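Local atomic coordinates of D-glycerate 2-kinase (PDB entry 2B8N), a protein that catalyses the magnesium- and ATP-dependent phosphorylation of D-glycerate to 2-phosphoglycerate, a step in the degradation of serine. Residues V27-S30 / I31-V34; P36-A39 / V40-L44; M64-A67 / A68-L72; G147-L150 / E151-Q154; V198-V202 / L203-L207. All blocks are in the same frame, centred on the assembly; numbering follows the deposited sequence.

Contact 1: residues V27-S30 / I31-V34; sequences VKKS and IEAV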
loop_
_atom_site.group_PDB
_atom_site.type_symbol
_atom_site.label_atom_id
_atom_site.label_comp_id
_atom_site.label_asym_id
_atom_site.label_seq_id
_atom_site.Cartn_x
_atom_site.Cartn_y
_atom_site.Cartn_z
ATOM N N VAL A 27 -8.438 -1.077 -16.018
ATOM C CA VAL A 27 -8.230 -0.878 -14.589
ATOM C C VAL A 27 -8.346 -2.195 -13.841
ATOM O O VAL A 27 -7.447 -2.506 -13.082
ATOM C CB VAL A 27 -9.173 0.197 -14.020
ATOM C CG1 VAL A 27 -9.099 0.243 -12.510
ATOM C CG2 VAL A 27 -8.823 1.580 -14.625
ATOM N N LYS A 28 -9.392 -2.992 -14.087
ATOM C CA LYS A 28 -9.551 -4.286 -13.376
ATOM C C LYS A 28 -8.386 -5.257 -13.644
ATOM O O LYS A 28 -7.790 -5.792 -12.715
ATOM C CB LYS A 28 -10.893 -4.973 -13.703
ATOM C CG LYS A 28 -12.079 -4.533 -12.812
ATOM C CD LYS A 28 -13.359 -5.385 -13.082
ATOM C CE LYS A 28 -14.593 -4.970 -12.236
ATOM N NZ LYS A 28 -14.918 -3.489 -12.229
ATOM N N LYS A 29 -8.059 -5.465 -14.913
ATOM C CA LYS A 29 -6.956 -6.333 -15.297
ATOM C C LYS A 29 -5.584 -5.789 -14.880
ATOM O O LYS A 29 -4.677 -6.575 -14.621
ATOM C CB LYS A 29 -6.970 -6.560 -16.814
ATOM C CG LYS A 29 -8.122 -7.393 -17.314
ATOM C CD LYS A 29 -7.833 -8.883 -17.159
ATOM C CE LYS A 29 -9.089 -9.744 -17.387
ATOM N NZ LYS A 29 -8.829 -11.216 -17.223
ATOM N N SER A 30 -5.417 -4.463 -14.817
ATOM C CA SER A 30 -4.131 -3.905 -14.412
ATOM C C SER A 30 -3.817 -4.247 -12.961
ATOM O O SER A 30 -2.673 -4.588 -12.643
ATOM C CB SER A 30 -4.098 -2.402 -14.613
ATOM O OG SER A 30 -4.241 -2.102 -15.988
ATOM N N ILE A 31 -4.835 -4.170 -12.097
ATOM C CA ILE A 31 -4.698 -4.473 -10.654
ATOM C C ILE A 31 -4.379 -5.945 -10.357
ATOM O O ILE A 31 -3.610 -6.241 -9.425
ATOM C CB ILE A 31 -5.975 -4.089 -9.879
ATOM C CG1 ILE A 31 -6.127 -2.583 -9.809
ATOM C CG2 ILE A 31 -5.948 -4.616 -8.444
ATOM C CD1 ILE A 31 -7.479 -2.171 -9.260
ATOM N N GLU A 32 -4.988 -6.850 -11.130
ATOM C CA GLU A 32 -4.676 -8.292 -11.097
ATOM C C GLU A 32 -3.191 -8.609 -11.183
ATOM O O GLU A 32 -2.752 -9.633 -10.682
ATOM C CB GLU A 32 -5.352 -9.008 -12.269
ATOM C CG GLU A 32 -6.835 -9.179 -12.102
ATOM C CD GLU A 32 -7.485 -9.930 -13.248
ATOM O OE1 GLU A 32 -6.770 -10.500 -14.112
ATOM O OE2 GLU A 32 -8.735 -9.952 -13.276
ATOM N N ALA A 33 -2.438 -7.743 -11.863
ATOM C CA ALA A 33 -0.984 -7.882 -11.989
ATOM C C ALA A 33 -0.251 -7.783 -10.655
ATOM O O ALA A 33 0.895 -8.227 -10.543
ATOM C CB ALA A 33 -0.446 -6.843 -12.952
ATOM N N VAL A 34 -0.896 -7.188 -9.655
ATOM C CA VAL A 34 -0.346 -7.157 -8.304
ATOM C C VAL A 34 -1.194 -7.921 -7.265
ATOM O O VAL A 34 -1.084 -7.641 -6.066
ATOM C CB VAL A 34 -0.088 -5.682 -7.836
ATOM C CG1 VAL A 34 0.954 -5.030 -8.723
ATOM C CG2 VAL A 34 -1.387 -4.847 -7.819
#

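Contact 2: residues P36-A39 / V40-L44; sequences PDRA and VKETL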
loop_
_atom_site.group_PDB
_atom_site.type_symbol
_atom_site.label_atom_id
_atom_site.label_comp_id
_atom_site.label_asym_id
_atom_site.label_seq_id
_atom_site.Cartn_x
_atom_site.Cartn_y
_atom_site.Cartn_z
ATOM N N PRO A 36 -1.688 -10.964 -4.896
ATOM C CA PRO A 36 -0.603 -11.742 -4.274
ATOM C C PRO A 36 -0.189 -13.015 -5.053
ATOM O O PRO A 36 1.009 -13.243 -5.233
ATOM C CB PRO A 36 -1.171 -12.100 -2.885
ATOM C CG PRO A 36 -2.282 -11.087 -2.635
ATOM C CD PRO A 36 -2.819 -10.714 -3.976
ATOM N N ASP A 37 -1.167 -13.807 -5.509
ATOM C CA ASP A 37 -0.893 -15.090 -6.167
ATOM C C ASP A 37 0.006 -14.890 -7.393
ATOM O O ASP A 37 1.062 -15.513 -7.522
ATOM C CB ASP A 37 -2.200 -15.805 -6.579
ATOM C CG ASP A 37 -1.975 -17.282 -6.983
ATOM O OD1 ASP A 37 -1.731 -18.137 -6.085
ATOM O OD2 ASP A 37 -2.056 -17.589 -8.195
ATOM N N ARG A 38 -0.412 -14.007 -8.282
ATOM C CA ARG A 38 0.314 -13.782 -9.489
ATOM C C ARG A 38 1.679 -13.102 -9.200
ATOM O O ARG A 38 2.679 -13.409 -9.867
ATOM C CB ARG A 38 -0.564 -12.980 -10.463
ATOM C CG ARG A 38 0.177 -12.436 -11.681
ATOM C CD ARG A 38 -0.709 -12.240 -12.894
ATOM N NE ARG A 38 -0.097 -11.269 -13.797
ATOM C CZ ARG A 38 -0.758 -10.571 -14.712
ATOM N NH1 ARG A 38 -2.064 -10.734 -14.877
ATOM N NH2 ARG A 38 -0.117 -9.704 -15.472
ATOM N N ALA A 39 1.739 -12.199 -8.220
ATOM C CA ALA A 39 2.996 -11.456 -7.962
ATOM C C ALA A 39 4.118 -12.373 -7.506
ATOM O O ALA A 39 5.287 -12.222 -7.917
ATOM C CB ALA A 39 2.776 -10.350 -6.924
ATOM N N VAL A 40 3.735 -13.307 -6.642
ATOM C CA VAL A 40 4.647 -14.304 -6.103
ATOM C C VAL A 40 5.096 -15.269 -7.203
ATOM O O VAL A 40 6.289 -15.455 -7.437
ATOM C CB VAL A 40 3.973 -15.084 -4.944
ATOM C CG1 VAL A 40 4.795 -16.301 -4.538
ATOM C CG2 VAL A 40 3.786 -14.163 -3.749
ATOM N N LYS A 41 4.132 -15.878 -7.874
ATOM C CA LYS A 41 4.430 -16.902 -8.886
ATOM C C LYS A 41 5.290 -16.376 -10.050
ATOM O O LYS A 41 6.083 -17.127 -10.623
ATOM C CB LYS A 41 3.127 -17.535 -9.417
ATOM C CG LYS A 41 2.547 -18.639 -8.523
ATOM C CD LYS A 41 1.072 -18.886 -8.820
ATOM C CE LYS A 41 0.498 -20.095 -8.040
ATOM N NZ LYS A 41 -0.956 -20.351 -8.350
ATOM N N GLU A 42 5.146 -15.095 -10.386
ATOM C CA GLU A 42 5.973 -14.479 -11.436
ATOM C C GLU A 42 7.391 -14.116 -10.978
ATOM O O GLU A 42 8.220 -13.797 -11.818
ATOM C CB GLU A 42 5.278 -13.248 -12.018
ATOM C CG GLU A 42 4.044 -13.615 -12.809
ATOM C CD GLU A 42 3.390 -12.440 -13.507
ATOM O OE1 GLU A 42 3.803 -11.276 -13.267
ATOM O OE2 GLU A 42 2.450 -12.690 -14.296
ATOM N N THR A 43 7.660 -14.182 -9.668
ATOM C CA THR A 43 8.985 -13.889 -9.105
ATOM C C THR A 43 9.703 -15.088 -8.447
ATOM O O THR A 43 10.855 -15.406 -8.793
ATOM C CB THR A 43 8.872 -12.804 -8.033
ATOM O OG1 THR A 43 8.252 -11.637 -8.586
ATOM C CG2 THR A 43 10.253 -12.450 -7.489
ATOM N N LEU A 44 9.026 -15.732 -7.497
ATOM C CA LEU A 44 9.648 -16.738 -6.617
ATOM C C LEU A 44 10.374 -17.877 -7.357
ATOM O O LEU A 44 11.466 -18.273 -6.953
ATOM C CB LEU A 44 8.589 -17.322 -5.667
ATOM C CG LEU A 44 9.018 -18.379 -4.660
ATOM C CD1 LEU A 44 10.267 -17.940 -3.922
ATOM C CD2 LEU A 44 7.886 -18.642 -3.682
#

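Contact 3: residues M64-A67 / A68-L72; sequences MAKA and AYEVL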
loop_
_atom_site.group_PDB
_atom_site.type_symbol
_atom_site.label_atom_id
_atom_site.label_comp_id
_atom_site.label_asym_id
_atom_site.label_seq_id
_atom_site.Cartn_x
_atom_site.Cartn_y
_atom_site.Cartn_z
HETATM N N MSE A 64 -0.331 -14.678 -0.176
HETATM C CA MSE A 64 1.081 -14.749 -0.543
HETATM C C MSE A 64 1.700 -16.068 -0.046
HETATM O O MSE A 64 2.485 -16.690 -0.768
HETATM C CB MSE A 64 1.844 -13.566 0.025
HETATM C CG MSE A 64 1.458 -12.227 -0.551
HETATM SE SE MSE A 64 2.607 -10.787 0.148
HETATM C CE MSE A 64 4.357 -11.217 -0.652
ATOM N N ALA A 65 1.346 -16.497 1.171
ATOM C CA ALA A 65 1.858 -17.761 1.701
ATOM C C ALA A 65 1.351 -18.930 0.850
ATOM O O ALA A 65 2.132 -19.744 0.391
ATOM C CB ALA A 65 1.448 -17.955 3.152
ATOM N N LYS A 66 0.043 -18.994 0.622
ATOM C CA LYS A 66 -0.524 -20.037 -0.218
ATOM C C LYS A 66 0.160 -20.151 -1.588
ATOM O O LYS A 66 0.386 -21.263 -2.067
ATOM C CB LYS A 66 -2.010 -19.807 -0.444
ATOM C CG LYS A 66 -2.646 -20.843 -1.366
ATOM C CD LYS A 66 -4.153 -20.722 -1.382
ATOM C CE LYS A 66 -4.753 -21.566 -2.502
ATOM N NZ LYS A 66 -4.399 -21.002 -3.830
ATOM N N ALA A 67 0.452 -19.017 -2.227
ATOM C CA ALA A 67 1.111 -19.034 -3.541
ATOM C C ALA A 67 2.564 -19.555 -3.485
ATOM O O ALA A 67 3.002 -20.261 -4.376
ATOM C CB ALA A 67 1.046 -17.653 -4.193
ATOM N N ALA A 68 3.290 -19.223 -2.424
ATOM C CA ALA A 68 4.648 -19.722 -2.189
ATOM C C ALA A 68 4.676 -21.228 -1.938
ATOM O O ALA A 68 5.574 -21.929 -2.394
ATOM C CB ALA A 68 5.251 -19.006 -1.005
ATOM N N TYR A 69 3.698 -21.715 -1.190
ATOM C CA TYR A 69 3.582 -23.136 -0.937
ATOM C C TYR A 69 3.453 -23.895 -2.251
ATOM O O TYR A 69 4.129 -24.913 -2.479
ATOM C CB TYR A 69 2.365 -23.403 -0.061
ATOM C CG TYR A 69 2.178 -24.844 0.269
ATOM C CD1 TYR A 69 3.183 -25.563 0.896
ATOM C CD2 TYR A 69 0.998 -25.496 -0.048
ATOM C CE1 TYR A 69 3.010 -26.901 1.203
ATOM C CE2 TYR A 69 0.816 -26.812 0.255
ATOM C CZ TYR A 69 1.819 -27.508 0.873
ATOM O OH TYR A 69 1.620 -28.822 1.175
ATOM N N GLU A 70 2.591 -23.371 -3.120
ATOM C CA GLU A 70 2.342 -23.983 -4.428
ATOM C C GLU A 70 3.584 -23.959 -5.317
ATOM O O GLU A 70 3.806 -24.898 -6.070
ATOM C CB GLU A 70 1.159 -23.313 -5.135
ATOM C CG GLU A 70 -0.182 -23.589 -4.457
ATOM C CD GLU A 70 -1.347 -22.830 -5.061
ATOM O OE1 GLU A 70 -1.153 -22.133 -6.083
ATOM O OE2 GLU A 70 -2.459 -22.933 -4.495
ATOM N N VAL A 71 4.379 -22.893 -5.243
ATOM C CA VAL A 71 5.669 -22.881 -5.930
ATOM C C VAL A 71 6.680 -23.895 -5.314
ATOM O O VAL A 71 7.315 -24.637 -6.047
ATOM C CB VAL A 71 6.314 -21.460 -5.971
ATOM C CG1 VAL A 71 7.751 -21.541 -6.519
ATOM C CG2 VAL A 71 5.457 -20.480 -6.803
ATOM N N LEU A 72 6.825 -23.924 -3.985
ATOM C CA LEU A 72 7.938 -24.643 -3.351
ATOM C C LEU A 72 7.603 -26.005 -2.758
ATOM O O LEU A 72 8.444 -26.880 -2.779
ATOM C CB LEU A 72 8.559 -23.791 -2.259
ATOM C CG LEU A 72 9.286 -22.539 -2.758
ATOM C CD1 LEU A 72 9.597 -21.736 -1.534
ATOM C CD2 LEU A 72 10.539 -22.834 -3.566
#

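Contact 4: residues G147-L150 / E151-Q154; sequences GVSL and EEIQ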
loop_
_atom_site.group_PDB
_atom_site.type_symbol
_atom_site.label_atom_id
_atom_site.label_comp_id
_atom_site.label_asym_id
_atom_site.label_seq_id
_atom_site.Cartn_x
_atom_site.Cartn_y
_atom_site.Cartn_z
ATOM N N GLY A 147 11.604 -5.068 29.290
ATOM C CA GLY A 147 11.424 -3.932 30.185
ATOM C C GLY A 147 10.721 -2.732 29.574
ATOM O O GLY A 147 10.623 -1.682 30.212
ATOM N N VAL A 148 10.245 -2.867 28.340
ATOM C CA VAL A 148 9.411 -1.843 27.712
ATOM C C VAL A 148 8.052 -2.487 27.468
ATOM O O VAL A 148 7.976 -3.647 27.060
ATOM C CB VAL A 148 10.027 -1.307 26.399
ATOM C CG1 VAL A 148 9.098 -0.272 25.728
ATOM C CG2 VAL A 148 11.346 -0.691 26.666
ATOM N N SER A 149 6.977 -1.767 27.755
ATOM C CA SER A 149 5.638 -2.326 27.575
ATOM C C SER A 149 5.026 -1.889 26.233
ATOM O O SER A 149 5.298 -0.796 25.712
ATOM C CB SER A 149 4.705 -1.899 28.706
ATOM O OG SER A 149 3.979 -0.724 28.346
ATOM N N LEU A 150 4.182 -2.749 25.695
ATOM C CA LEU A 150 3.378 -2.409 24.534
ATOM C C LEU A 150 2.632 -1.089 24.735
ATOM O O LEU A 150 2.557 -0.282 23.817
ATOM C CB LEU A 150 2.377 -3.533 24.298
ATOM C CG LEU A 150 1.594 -3.559 22.995
ATOM C CD1 LEU A 150 2.445 -4.077 21.866
ATOM C CD2 LEU A 150 0.348 -4.449 23.198
ATOM N N GLU A 151 2.095 -0.876 25.941
ATOM C CA GLU A 151 1.295 0.309 26.251
ATOM C C GLU A 151 2.125 1.544 26.076
ATOM O O GLU A 151 1.627 2.548 25.576
ATOM C CB GLU A 151 0.758 0.279 27.689
ATOM C CG GLU A 151 -0.425 -0.639 27.899
ATOM C CD GLU A 151 -0.197 -2.038 27.323
ATOM O OE1 GLU A 151 0.868 -2.638 27.619
ATOM O OE2 GLU A 151 -1.078 -2.528 26.563
ATOM N N GLU A 152 3.375 1.469 26.540
ATOM C CA GLU A 152 4.323 2.583 26.453
ATOM C C GLU A 152 4.575 2.919 24.986
ATOM O O GLU A 152 4.648 4.101 24.590
ATOM C CB GLU A 152 5.657 2.225 27.128
ATOM C CG GLU A 152 5.680 2.414 28.619
ATOM C CD GLU A 152 6.931 1.839 29.274
ATOM O OE1 GLU A 152 7.120 0.609 29.172
ATOM O OE2 GLU A 152 7.703 2.603 29.912
ATOM N N ILE A 153 4.722 1.872 24.181
ATOM C CA ILE A 153 4.886 2.051 22.747
ATOM C C ILE A 153 3.619 2.697 22.145
ATOM O O ILE A 153 3.720 3.759 21.533
ATOM C CB ILE A 153 5.358 0.741 22.081
ATOM C CG1 ILE A 153 6.858 0.581 22.325
ATOM C CG2 ILE A 153 5.095 0.746 20.599
ATOM C CD1 ILE A 153 7.335 -0.838 22.190
ATOM N N GLN A 154 2.445 2.100 22.355
ATOM C CA GLN A 154 1.174 2.717 21.930
ATOM C C GLN A 154 1.163 4.223 22.308
ATOM O O GLN A 154 0.993 5.096 21.455
ATOM C CB GLN A 154 -0.033 1.973 22.561
ATOM C CG GLN A 154 -0.347 0.552 21.964
ATOM C CD GLN A 154 -1.283 -0.350 22.850
ATOM O OE1 GLN A 154 -0.975 -1.525 23.107
ATOM N NE2 GLN A 154 -2.416 0.208 23.307
#

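Contact 5: residues V198-V202 / L203-L207; sequences VLSDV and LGDRL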
loop_
_atom_site.group_PDB
_atom_site.type_symbol
_atom_site.label_atom_id
_atom_site.label_comp_id
_atom_site.label_asym_id
_atom_site.label_seq_id
_atom_site.Cartn_x
_atom_site.Cartn_y
_atom_site.Cartn_z
ATOM N N VAL A 198 8.201 -8.230 -1.172
ATOM C CA VAL A 198 7.469 -7.120 -0.628
ATOM C C VAL A 198 6.383 -6.655 -1.590
ATOM O O VAL A 198 6.601 -6.451 -2.793
ATOM C CB VAL A 198 8.419 -5.961 -0.321
ATOM C CG1 VAL A 198 7.656 -4.795 0.295
ATOM C CG2 VAL A 198 9.511 -6.421 0.607
ATOM N N LEU A 199 5.199 -6.473 -1.031
ATOM C CA LEU A 199 4.062 -5.942 -1.765
ATOM C C LEU A 199 3.801 -4.575 -1.155
ATOM O O LEU A 199 3.213 -4.488 -0.089
ATOM C CB LEU A 199 2.883 -6.902 -1.580
ATOM C CG LEU A 199 1.630 -6.745 -2.417
ATOM C CD1 LEU A 199 1.887 -6.003 -3.704
ATOM C CD2 LEU A 199 1.095 -8.130 -2.707
ATOM N N SER A 200 4.270 -3.518 -1.817
ATOM C CA SER A 200 4.373 -2.200 -1.207
ATOM C C SER A 200 3.152 -1.292 -1.329
ATOM O O SER A 200 2.705 -0.932 -2.439
ATOM C CB SER A 200 5.576 -1.456 -1.774
ATOM O OG SER A 200 5.475 -0.074 -1.474
ATOM N N ASP A 201 2.664 -0.874 -0.163
ATOM C CA ASP A 201 1.597 0.110 -0.057
ATOM C C ASP A 201 2.142 1.507 0.311
ATOM O O ASP A 201 1.352 2.436 0.554
ATOM C CB ASP A 201 0.551 -0.385 0.956
ATOM C CG ASP A 201 1.060 -0.393 2.386
ATOM O OD1 ASP A 201 2.277 -0.291 2.586
ATOM O OD2 ASP A 201 0.240 -0.486 3.323
ATOM N N VAL A 202 3.478 1.646 0.331
ATOM C CA VAL A 202 4.161 2.916 0.644
ATOM C C VAL A 202 4.645 3.592 -0.634
ATOM O O VAL A 202 5.351 3.000 -1.450
ATOM C CB VAL A 202 5.386 2.737 1.591
ATOM C CG1 VAL A 202 6.127 4.061 1.778
ATOM C CG2 VAL A 202 4.956 2.215 2.945
ATOM N N LEU A 203 4.272 4.855 -0.798
ATOM C CA LEU A 203 4.647 5.598 -2.002
ATOM C C LEU A 203 6.168 5.784 -2.058
ATOM O O LEU A 203 6.781 6.290 -1.114
ATOM C CB LEU A 203 3.950 6.954 -2.024
ATOM C CG LEU A 203 3.904 7.667 -3.365
ATOM C CD1 LEU A 203 3.026 6.900 -4.332
ATOM C CD2 LEU A 203 3.409 9.094 -3.179
ATOM N N GLY A 204 6.778 5.351 -3.153
ATOM C CA GLY A 204 8.231 5.429 -3.267
ATOM C C GLY A 204 8.916 4.226 -2.659
ATOM O O GLY A 204 10.136 4.174 -2.569
ATOM N N ASP A 205 8.113 3.256 -2.235
ATOM C CA ASP A 205 8.594 1.936 -1.829
ATOM C C ASP A 205 9.820 2.037 -0.933
ATOM O O ASP A 205 10.813 1.374 -1.156
ATOM C CB ASP A 205 8.890 1.013 -3.043
ATOM C CG ASP A 205 7.797 1.056 -4.142
ATOM O OD1 ASP A 205 6.568 0.993 -3.841
ATOM O OD2 ASP A 205 8.197 1.117 -5.333
ATOM N N ARG A 206 9.722 2.847 0.106
ATOM C CA ARG A 206 10.843 3.103 0.986
ATOM C C ARG A 206 10.959 1.954 1.977
ATOM O O ARG A 206 10.121 1.815 2.870
ATOM C CB ARG A 206 10.585 4.399 1.745
ATOM C CG ARG A 206 10.774 5.686 0.951
ATOM C CD ARG A 206 12.131 6.301 1.294
ATOM N NE ARG A 206 12.174 6.798 2.665
ATOM C CZ ARG A 206 13.151 7.546 3.175
ATOM N NH1 ARG A 206 14.200 7.893 2.429
ATOM N NH2 ARG A 206 13.072 7.964 4.444
ATOM N N LEU A 207 11.993 1.133 1.829
ATOM C CA LEU A 207 12.133 -0.084 2.639
ATOM C C LEU A 207 12.530 0.188 4.090
ATOM O O LEU A 207 12.434 -0.684 4.922
ATOM C CB LEU A 207 13.136 -1.046 1.985
ATOM C CG LEU A 207 12.765 -1.517 0.569
ATOM C CD1 LEU A 207 13.996 -2.016 -0.165
ATOM C CD2 LEU A 207 11.695 -2.586 0.634
#

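Contact 1: residues V27-S30 / I31-V34
K29 and E32, three residues apart, lie side by side along the helix surface and point the same way. Their meeting is only partly one of charges: E32 OE1 rests 3.6 Å from K29 CD, on the aliphatic run of the lysine. The ammonium stays farther off, K29 NZ to E32 OE1 being 3.8 Å, a long salt bridge. K29 bends at its second torsion (chi2 -83°), which swings its chain round beside the extended glutamate. An alanine in place of E32 would probably leave the K29 ammonium without this carboxylate mate and its chain freer to turn at the exposed surface. Behind this pair stands the backbone. I31 N donates to V27 O at 3.2 Å, and I31 CG1 passes 3.5 Å from the same V27 O. E32 N reaches K28 O only weakly, whereas A33 N turns back to S30 O at 3.3 Å, three residues away. On the inner side V27 CG1 and I31 CD1 come within 4.4 Å, as suits branched aliphatic residues in a buried stripe. S30 is small enough for a close approach to another helix, and its OG is hydrogen-bonded to I26 O one turn earlier. Within the fold, V27 packs on strands 355-361 and 422-428 and S30 on helix 263-276, while the exposed K29 still brushes L273 of that helix.

Contact 2: residues P36-A39 / V40-L44
D37 and K41, one helical turn apart, join through a salt bridge in which K41 NZ stands 3.0 Å from D37 OD2, on the syn side of that oxygen. A weaker bond from K41 NZ to D37 OD1, at 3.3 Å, makes the grip two-pronged. The lysine chain runs out extended beyond CG, while D37 turns its carboxylate to meet it with CG anti to the backbone N (chi1 -167°). This pair lies at the seam with helix 61-72, where K41 has a stronger partner in E70, so its ammonium probably eases the crowding of two acidic groups. R38 and E42 repeat the four-residue spacing on a looser side, open to solvent at E42: R38 NE to E42 OE2 is 3.0 Å but badly bent (123°), a weak bond, with guanidinium and carboxylate planes 47° apart. The guanidinium finds its main mate in E269, through NH2. All four belong to the short helix 36-41, a regular alpha-helical turn with V40 N bonded to P36 O at 3.1 Å. The inner side is tight and apolar. P36 suits the first turn, where a backbone N-H is not needed as a donor within the helix; A39 and V40 lie against I260 of strand 255-261, and P36 meets M64. T43 N goes to V40 O, while T43 OG1 donates to A39 O at 3.1 Å, nearly along the C=O axis.

Contact 3: residues M64-A67 / A68-L72
M64-A67 and A68-L72 are consecutive turns of one regular alpha helix, tied by four backbone bonds in steady four-residue steps: A68 N to M64 O, Y69 N to A65 O, E70 N to K66 O and V71 N to A67 O. The Y69 bond measures 3.0 Å from N to A65 O. On this scaffold K66 and E70 meet across one turn, K66 NZ lying 2.8 Å from E70 OE2. The ammonium comes to the syn side of that oxygen, yet 32° out of the carboxylate plane. K66 runs extended and then folds at its last torsion (chi4 -68°), which turns NZ back over the glutamate; its CE is 3.3 Å from E70 OE2. The other oxygen, OE1, belongs to K41, so the carboxylate is held from two directions. A leucine in place of K66 would probably leave E70 OE2 without its charged mate and the carboxylate freer to rotate. Having only a methyl group each, A65, A67 and A68 let the helix lie close to L54, A56, D37, V40 and L44. The Y69 ring leads away from the turn and meets that of F95, their planes at about 75°. The helix forms the crossover of the beta-alpha-beta unit from strand 52-57 to strand 76-84, with helices 36-41 and 44-47 packed beside it.

Contact 4: residues G147-L150 / E151-Q154
A capping box opens helix 150-162, with S149 as N-cap and E152 as its reciprocal partner three residues on. S149 OG accepts from E152 N at 2.9 Å, while E152 OE1 takes the backbone N-H of S149 at 2.8 Å, a bond of 163° that meets the oxygen almost end-on. Each residue thus satisfies the other's amide. Serine suits the cap because its short hydroxyl reaches a first-turn N-H that has no preceding carbonyl to bond; glutamate suits the third helical position because its chain, extended beyond CG, just spans back to the cap. Its negative charge near the positive helix start is probably also welcome. The second oxygen, OE2, is hydrogen-bonded to S237, which probably helps to fix the rotation of the carboxylate. Regular alpha-helical bonding follows at once: I153 N reaches S149 O at 3.1 Å and Q154 N reaches L150 O at 2.8 Å. Beside the box V148 CG1 meets I153 CD1 at 4.0 Å, the two side chains crossing at about a right angle. Joining the residue before the N-cap to the fourth of the helix, this pair holds the position of a hydrophobic staple. V148 also packs on V240 and A243 of helix 238-244, and I153 on P144 and L177. The buried L150 sets its CD2 beside the amide oxygen of Q154 and rests on P105, a place that suits a leucine.

Contact 5: residues V198-V202 / L203-L207
S200 carries its OG anti to the backbone N (chi1 164°), and D205 bends its carboxylate back beside its own backbone N, which brings S200 OG and D205 OD1 to 2.8 Å. The hydroxyl is the donor, and it comes to the anti side of OD1, somewhat out of the carboxylate plane. The same OG accepts from V202 N at 3.2 Å, so a single small side chain bridges two points of the loop. The rest of the carboxylate is placed by N262, whose ND2 donates to OD2. Aspartate fits here because its two oxygens can serve both neighbours from one short chain. Between these residues the backbone reverses: D205 N donates to V202 O at 2.9 Å. G204 occupies the third position of this bend with a positive phi (86°), where a CB would run into the carbonyl oxygen of L203. Nearer the strand, V198 CG2 and L207 CD2 come within 4.4 Å, a light apolar contact. Both residues also rest on I257 of strand 255-261, which suits their aliphatic character. R206 leads its chain outward and pairs with D208. What results is an ST turn, in which S200 OG accepts from V202 N, followed by a type II beta turn from V202 to D205, together carrying the chain out of the parallel-sheet strand 193-199.

In the fold
Contacts 1 to 5 follow one another along the chain. Contacts 1, 2 and 3 lie on helices 17-32, 36-41 and 61-72. Contact 1 packs against the mixed sheet, while contact 3 belongs to a crossover of the parallel sheet, whose strand order 3-2-1-4-5-6 is Rossmann-like; contact 2 lies between. Contacts 2 and 3, with centres 9 Å apart, are tied by the K41-E70 salt bridge. Contact 5, about 7 Å from the chain centre, touches the first three through L199, so these four gather where the regions of the two sheets meet. Contact 4 stands apart, its centre about 40 Å from that of contact 1, on the opposite side of the chain's centre.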